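Local structure of putative aldehyde dehydrogenase (Burkholderia cenocepacia, 4YWE) at residues 67-71 / 72-76; 200-203 / 204-208; 277-280 / 281-285. The protein probably oxidises aldehydes with NAD or NADP as electron acceptor, as other members of the aldehyde dehydrogenase family do, and binds calcium and magnesium ions. One frame throughout, in Å; residues are numbered along the deposited sequence.

Interaction 1. Residues 67-71 / 72-76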
loop_
_atom_site.group_PDB
_atom_site.type_symbol
_atom_site.label_atom_id
_atom_site.label_comp_id
_atom_site.label_asym_id
_atom_site.label_seq_id
_atom_site.Cartn_x
_atom_site.Cartn_y
_atom_site.Cartn_z
ATOM N N GLY A 67 -7.649 -19.090 16.683
ATOM C CA GLY A 67 -6.330 -18.724 16.201
ATOM C C GLY A 67 -5.820 -19.640 15.106
ATOM O O GLY A 67 -4.979 -19.248 14.297
ATOM N N ALA A 68 -6.330 -20.867 15.083
ATOM C CA ALA A 68 -5.954 -21.832 14.057
ATOM C C ALA A 68 -6.646 -21.513 12.738
ATOM O O ALA A 68 -6.219 -21.964 11.676
ATOM C CB ALA A 68 -6.291 -23.247 14.507
ATOM N N ALA A 69 -7.718 -20.730 12.814
ATOM C CA ALA A 69 -8.489 -20.365 11.633
ATOM C C ALA A 69 -7.707 -19.417 10.728
ATOM O O ALA A 69 -7.027 -18.506 11.201
ATOM C CB ALA A 69 -9.812 -19.733 12.040
ATOM N N SER A 70 -7.807 -19.642 9.422
ATOM C CA SER A 70 -7.178 -18.763 8.447
ATOM C C SER A 70 -7.963 -17.464 8.343
ATOM O O SER A 70 -9.084 -17.368 8.844
ATOM C CB SER A 70 -7.090 -19.438 7.077
ATOM O OG SER A 70 -8.377 -19.583 6.503
ATOM N N ALA A 71 -7.374 -16.471 7.687
ATOM C CA ALA A 71 -8.023 -15.178 7.511
ATOM C C ALA A 71 -9.338 -15.320 6.746
ATOM O O ALA A 71 -10.366 -14.776 7.152
ATOM C CB ALA A 71 -7.095 -14.217 6.797
ATOM N N ALA A 72 -9.295 -16.061 5.643
ATOM C CA ALA A 72 -10.475 -16.282 4.813
ATOM C C ALA A 72 -11.577 -16.988 5.600
ATOM O O ALA A 72 -12.760 -16.700 5.423
ATOM C CB ALA A 72 -10.107 -17.084 3.576
ATOM N N GLU A 73 -11.182 -17.908 6.474
ATOM C CA GLU A 73 -12.138 -18.622 7.314
ATOM C C GLU A 73 -12.793 -17.679 8.318
ATOM O O GLU A 73 -13.988 -17.790 8.593
ATOM C CB GLU A 73 -11.456 -19.783 8.042
ATOM C CG GLU A 73 -11.185 -20.989 7.154
ATOM C CD GLU A 73 -10.306 -22.031 7.824
ATOM O OE1 GLU A 73 -9.690 -21.718 8.865
ATOM O OE2 GLU A 73 -10.231 -23.165 7.305
ATOM N N ARG A 74 -12.010 -16.751 8.860
ATOM C CA ARG A 74 -12.544 -15.754 9.779
ATOM C C ARG A 74 -13.520 -14.834 9.057
ATOM O O ARG A 74 -14.536 -14.426 9.619
ATOM C CB ARG A 74 -11.419 -14.928 10.411
ATOM C CG ARG A 74 -10.458 -15.725 11.270
ATOM C CD ARG A 74 -9.659 -14.806 12.182
ATOM N NE ARG A 74 -8.981 -13.749 11.438
ATOM C CZ ARG A 74 -7.748 -13.850 10.950
ATOM N NH1 ARG A 74 -7.054 -14.965 11.129
ATOM N NH2 ARG A 74 -7.208 -12.836 10.288
ATOM N N GLY A 75 -13.198 -14.513 7.808
ATOM C CA GLY A 75 -14.040 -13.656 6.995
ATOM C C GLY A 75 -15.430 -14.221 6.779
ATOM O O GLY A 75 -16.425 -13.510 6.924
ATOM N N ARG A 76 -15.501 -15.504 6.439
ATOM C CA ARG A 76 -16.784 -16.161 6.203
ATOM C C ARG A 76 -17.646 -16.156 7.459
ATOM O O ARG A 76 -18.865 -16.023 7.380
ATOM C CB ARG A 76 -16.575 -17.596 5.715
ATOM C CG ARG A 76 -15.953 -17.693 4.335
ATOM C CD ARG A 76 -15.910 -19.131 3.838
ATOM N NE ARG A 76 -15.078 -19.255 2.646
ATOM C CZ ARG A 76 -13.802 -19.628 2.663
ATOM N NH1 ARG A 76 -13.212 -19.928 3.811
ATOM N NH2 ARG A 76 -13.117 -19.708 1.530
HETATM O O HOH W 1 -7.344 -23.127 9.044
#
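Ser70 and Glu73 form a capping box at the start of helix 71-87, each side chain taking the backbone N-H of the other. Glu73 N donates to Ser70 OG over 3.3 Å, and in return Ser70 N donates to Glu73 OE1 at 2.9 Å with an N-H...O angle of 162°. The second bond reaches the carboxylate from above its plane. With OG between the backbone N and the carbonyl carbon (chi1 69°), Ser70 holds its hydroxyl forward toward the first turn, where Glu73 N meets it; Glu73 sends its carboxylate back the other way along a chain extended beyond CG. Ordinary helical bonds follow at once, from Arg74 N to Ser70 O and from Gly75 N to Ala71 O.

A water widens the polar contact. It donates to both Ala68 O and Glu73 OE1, the latter at 2.7 Å, so OE1 accepts from the cap residue and from a water that ties it to the end of helix 65-68.

Apolar contact comes from the alanines and from Arg74. Ala69 CB lies 4.1 Å from Arg74 CG and also faces Glu73 OE1. Beyond, the arginine chain bends at chi3 (-54°), which brings the guanidinium back over the first turn; there its terminal nitrogen NH2 is hydrogen-bonded to Ala173 O.

The surroundings belong partly to the tetramer: Tyr135 of a second subunit packs on Ser70 and Pro134 of that subunit on Ala71, while Arg76 NE makes a salt bridge to Glu119 of a third subunit. Ala71 CA lies 3.5 Å above one face of the Arg74 guanidinium, offset toward its rim, and Ala71 CB is 3.8 Å from Arg74 NH2.

Interaction 2. Residues 200-203 / 204-208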
loop_
_atom_site.group_PDB
_atom_site.type_symbol
_atom_site.label_atom_id
_atom_site.label_comp_id
_atom_site.label_asym_id
_atom_site.label_seq_id
_atom_site.Cartn_x
_atom_site.Cartn_y
_atom_site.Cartn_z
ATOM N N ALA A 200 -23.485 -17.964 13.905
ATOM C CA ALA A 200 -22.727 -17.749 12.676
ATOM C C ALA A 200 -21.541 -18.701 12.558
ATOM O O ALA A 200 -21.009 -18.907 11.468
ATOM C CB ALA A 200 -22.252 -16.308 12.599
ATOM N N GLY A 201 -21.121 -19.272 13.681
ATOM C CA GLY A 201 -20.038 -20.239 13.676
ATOM C C GLY A 201 -18.778 -19.767 14.372
ATOM O O GLY A 201 -17.728 -20.400 14.267
ATOM N N LEU A 202 -18.878 -18.646 15.078
ATOM C CA LEU A 202 -17.755 -18.137 15.851
ATOM C C LEU A 202 -17.482 -19.075 17.020
ATOM O O LEU A 202 -18.370 -19.321 17.835
ATOM C CB LEU A 202 -18.038 -16.721 16.354
ATOM C CG LEU A 202 -16.867 -15.969 16.988
ATOM C CD1 LEU A 202 -15.808 -15.648 15.947
ATOM C CD2 LEU A 202 -17.353 -14.702 17.671
ATOM N N PRO A 203 -16.252 -19.612 17.096
ATOM C CA PRO A 203 -15.867 -20.560 18.149
ATOM C C PRO A 203 -16.035 -19.978 19.550
ATOM O O PRO A 203 -15.903 -18.768 19.732
ATOM C CB PRO A 203 -14.390 -20.840 17.851
ATOM C CG PRO A 203 -14.219 -20.502 16.408
ATOM C CD PRO A 203 -15.151 -19.357 16.152
ATOM N N ALA A 204 -16.329 -20.838 20.519
ATOM C CA ALA A 204 -16.516 -20.410 21.900
ATOM C C ALA A 204 -15.235 -19.801 22.460
ATOM O O ALA A 204 -14.153 -20.369 22.320
ATOM C CB ALA A 204 -16.967 -21.583 22.761
ATOM N N GLY A 205 -15.366 -18.639 23.090
ATOM C CA GLY A 205 -14.226 -17.961 23.677
ATOM C C GLY A 205 -13.689 -16.825 22.829
ATOM O O GLY A 205 -13.009 -15.934 23.336
ATOM N N ALA A 206 -13.989 -16.860 21.534
ATOM C CA ALA A 206 -13.523 -15.827 20.612
ATOM C C ALA A 206 -14.174 -14.487 20.932
ATOM O O ALA A 206 -13.567 -13.429 20.757
ATOM C CB ALA A 206 -13.808 -16.227 19.174
ATOM N N LEU A 207 -15.417 -14.543 21.396
ATOM C CA LEU A 207 -16.130 -13.354 21.840
ATOM C C LEU A 207 -16.673 -13.572 23.247
ATOM O O LEU A 207 -17.397 -14.536 23.500
ATOM C CB LEU A 207 -17.268 -13.008 20.878
ATOM C CG LEU A 207 -18.138 -11.811 21.266
ATOM C CD1 LEU A 207 -17.299 -10.546 21.381
ATOM C CD2 LEU A 207 -19.268 -11.621 20.263
ATOM N N ASN A 208 -16.311 -12.676 24.161
ATOM C CA ASN A 208 -16.755 -12.768 25.546
ATOM C C ASN A 208 -17.355 -11.444 26.002
ATOM O O ASN A 208 -16.776 -10.381 25.775
ATOM C CB ASN A 208 -15.595 -13.163 26.464
ATOM C CG ASN A 208 -14.926 -14.452 26.034
ATOM O OD1 ASN A 208 -15.377 -15.545 26.377
ATOM N ND2 ASN A 208 -13.839 -14.332 25.279
HETATM O O HOH W 2 -17.463 -16.754 21.719
#
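Pro203 to Ala206 make a type II beta turn, closed by a bond from Ala206 N to Pro203 O of 3.2 Å whose donor stands 36° out of the carbonyl plane. Gly205 holds the third position with the positive phi (101°) that this turn type requires. A water donates to the same Pro203 O and accepts from Leu207 N at 3.0 Å, joining the turn to the first residue of the strand.

Leu202 is the side chain that reaches across. With CG anti to the backbone N (chi1 -170°), it extends toward Ala206, where CG and CD1 each lie 3.8 Å from Ala206 CB. Its other methyl, CD2, touches Leu207 CB at 3.6 Å, the two leucines crossing at about a right angle. The whole forms the connection from helix 188-200, ended at Gly201 by a Schellman motif, to strand 207-209, part of a beta-alpha-beta crossover that sets this strand parallel to 177-182. Trp66 covers Leu202, Pro203 and Ala206 from helix 65-68, and Phe164 and Val168 of helix 160-174 pack on Leu207.

Asn208 reaches back to the turn: ND2 donates to Gly205 O at 2.7 Å, from above the carbonyl plane, the rotation of this buried amide being set by ND2 donating also to Cys178 O and by OD1 accepting from Ala17 N.

Interaction 3. Residues 277-280 / 281-285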
loop_
_atom_site.group_PDB
_atom_site.type_symbol
_atom_site.label_atom_id
_atom_site.label_comp_id
_atom_site.label_asym_id
_atom_site.label_seq_id
_atom_site.Cartn_x
_atom_site.Cartn_y
_atom_site.Cartn_z
ATOM N N VAL A 277 -29.185 18.909 7.320
ATOM C CA VAL A 277 -28.008 18.202 7.804
ATOM C C VAL A 277 -27.494 18.853 9.084
ATOM O O VAL A 277 -27.040 18.166 9.998
ATOM C CB VAL A 277 -26.906 18.152 6.733
ATOM C CG1 VAL A 277 -25.725 17.330 7.225
ATOM C CG2 VAL A 277 -27.455 17.570 5.437
ATOM N N LEU A 278 -27.572 20.180 9.149
ATOM C CA LEU A 278 -27.174 20.914 10.348
ATOM C C LEU A 278 -28.010 20.491 11.552
ATOM O O LEU A 278 -27.519 20.450 12.679
ATOM C CB LEU A 278 -27.307 22.424 10.133
ATOM C CG LEU A 278 -26.374 23.092 9.122
ATOM C CD1 LEU A 278 -26.679 24.579 9.013
ATOM C CD2 LEU A 278 -24.920 22.865 9.497
ATOM N N VAL A 279 -29.276 20.176 11.299
ATOM C CA VAL A 279 -30.209 19.827 12.362
ATOM C C VAL A 279 -29.987 18.397 12.838
ATOM O O VAL A 279 -29.772 18.158 14.025
ATOM C CB VAL A 279 -31.666 20.029 11.903
ATOM C CG1 VAL A 279 -32.634 19.503 12.951
ATOM C CG2 VAL A 279 -31.935 21.500 11.614
ATOM N N SER A 280 -30.031 17.447 11.907
ATOM C CA SER A 280 -29.915 16.034 12.255
ATOM C C SER A 280 -28.560 15.701 12.875
ATOM O O SER A 280 -28.444 14.745 13.635
ATOM C CB SER A 280 -30.152 15.157 11.022
ATOM O OG SER A 280 -29.230 15.458 9.990
ATOM N N ALA A 281 -27.542 16.496 12.563
ATOM C CA ALA A 281 -26.202 16.257 13.091
ATOM C C ALA A 281 -26.130 16.473 14.604
ATOM O O ALA A 281 -25.205 15.994 15.258
ATOM C CB ALA A 281 -25.191 17.147 12.386
ATOM N N ILE A 282 -27.104 17.192 15.155
ATOM C CA ILE A 282 -27.129 17.470 16.589
ATOM C C ILE A 282 -28.390 16.879 17.222
ATOM O O ILE A 282 -28.480 16.742 18.441
ATOM C CB ILE A 282 -27.021 18.991 16.861
ATOM C CG1 ILE A 282 -26.708 19.265 18.336
ATOM C CG2 ILE A 282 -28.295 19.707 16.432
ATOM C CD1 ILE A 282 -25.490 18.532 18.856
ATOM N N VAL A 283 -29.358 16.516 16.387
ATOM C CA VAL A 283 -30.620 15.967 16.874
ATOM C C VAL A 283 -30.529 14.446 16.990
ATOM O O VAL A 283 -31.145 13.845 17.874
ATOM C CB VAL A 283 -31.796 16.400 15.966
ATOM C CG1 VAL A 283 -33.046 15.577 16.243
ATOM C CG2 VAL A 283 -32.087 17.879 16.158
ATOM N N GLN A 284 -29.740 13.834 16.109
ATOM C CA GLN A 284 -29.546 12.384 16.104
ATOM C C GLN A 284 -29.095 11.863 17.465
ATOM O O GLN A 284 -28.137 12.374 18.048
ATOM C CB GLN A 284 -28.524 11.986 15.037
ATOM C CG GLN A 284 -28.235 10.495 14.968
ATOM C CD GLN A 284 -27.133 10.161 13.979
ATOM O OE1 GLN A 284 -26.519 11.052 13.392
ATOM N NE2 GLN A 284 -26.877 8.871 13.790
ATOM N N ASN A 285 -29.802 10.848 17.957
ATOM C CA ASN A 285 -29.523 10.221 19.248
ATOM C C ASN A 285 -29.533 11.243 20.385
ATOM O O ASN A 285 -28.775 11.119 21.345
ATOM C CB ASN A 285 -28.178 9.489 19.212
ATOM C CG ASN A 285 -28.067 8.414 20.277
ATOM O OD1 ASN A 285 -29.051 7.762 20.624
ATOM N ND2 ASN A 285 -26.863 8.226 20.806
#
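Val279 O is gripped by two backbone N-H groups, Val283 N at 2.9 Å and Ile282 N at 3.1 Å. They arrive differently: Val283 N lies in the carbonyl plane, while Ile282 N stands 50° above it. The pair mixes an alpha-helical bond with a 3-10-type one, a sign that the helix tightens near its end. The next carbonyl continues the pattern, Ser280 O taking Gln284 N at 2.9 Å together with a weak bond from Val283 N.

Side chains crowd round the same oxygen. Ile282 CG2 and Val283 CG2 each come within 3.2 Å of Val279 O. Val283 CG2 is anti to the carbonyl carbon (chi1 166° for CG1), and from there it also meets Val279 CG1 at 3.6 Å; the two valines lie side by side and point the same way, one helical turn apart. Two residues earlier, Ala281 CB rests 3.2 Å from Val277 O, the acceptor for its own N-H. Ser280 OG turns back along the helix and bonds to Pro276 O.

Around these turns, Leu278 packs on Leu306 and Leu310, Val279 on Ala313 and Ile282 on Phe314, all of helix 303-315, while Leu278 and Ala281 also touch Gln263 of strand 261-265. Helix 271-283 is the helix of a beta-alpha-beta unit, connecting the adjacent parallel strands 261-265 and 293-299.

Overall arrangement
Along the chain the three contacts come in series, interaction 1, then 2, then 3. Interactions 1 and 2 are neighbours, with centres about 12 Å apart and nearest atoms about 5 Å apart; although they do not touch, helices 65-68 and 71-87 link them, supplying segments of interaction 1 and side chains that pack on interaction 2. Interaction 3 lies across the centre of the chain, its centre about 39 Å from that of interaction 1 and 36 Å from that of interaction 2. Strand 207-209 belongs to one mixed sheet, whereas helix 271-283 serves the other, so the contacts fall in two separate alpha/beta parts, probably the cofactor-binding and catalytic domains of the aldehyde dehydrogenase fold. Other subunits reach interaction 1 alone.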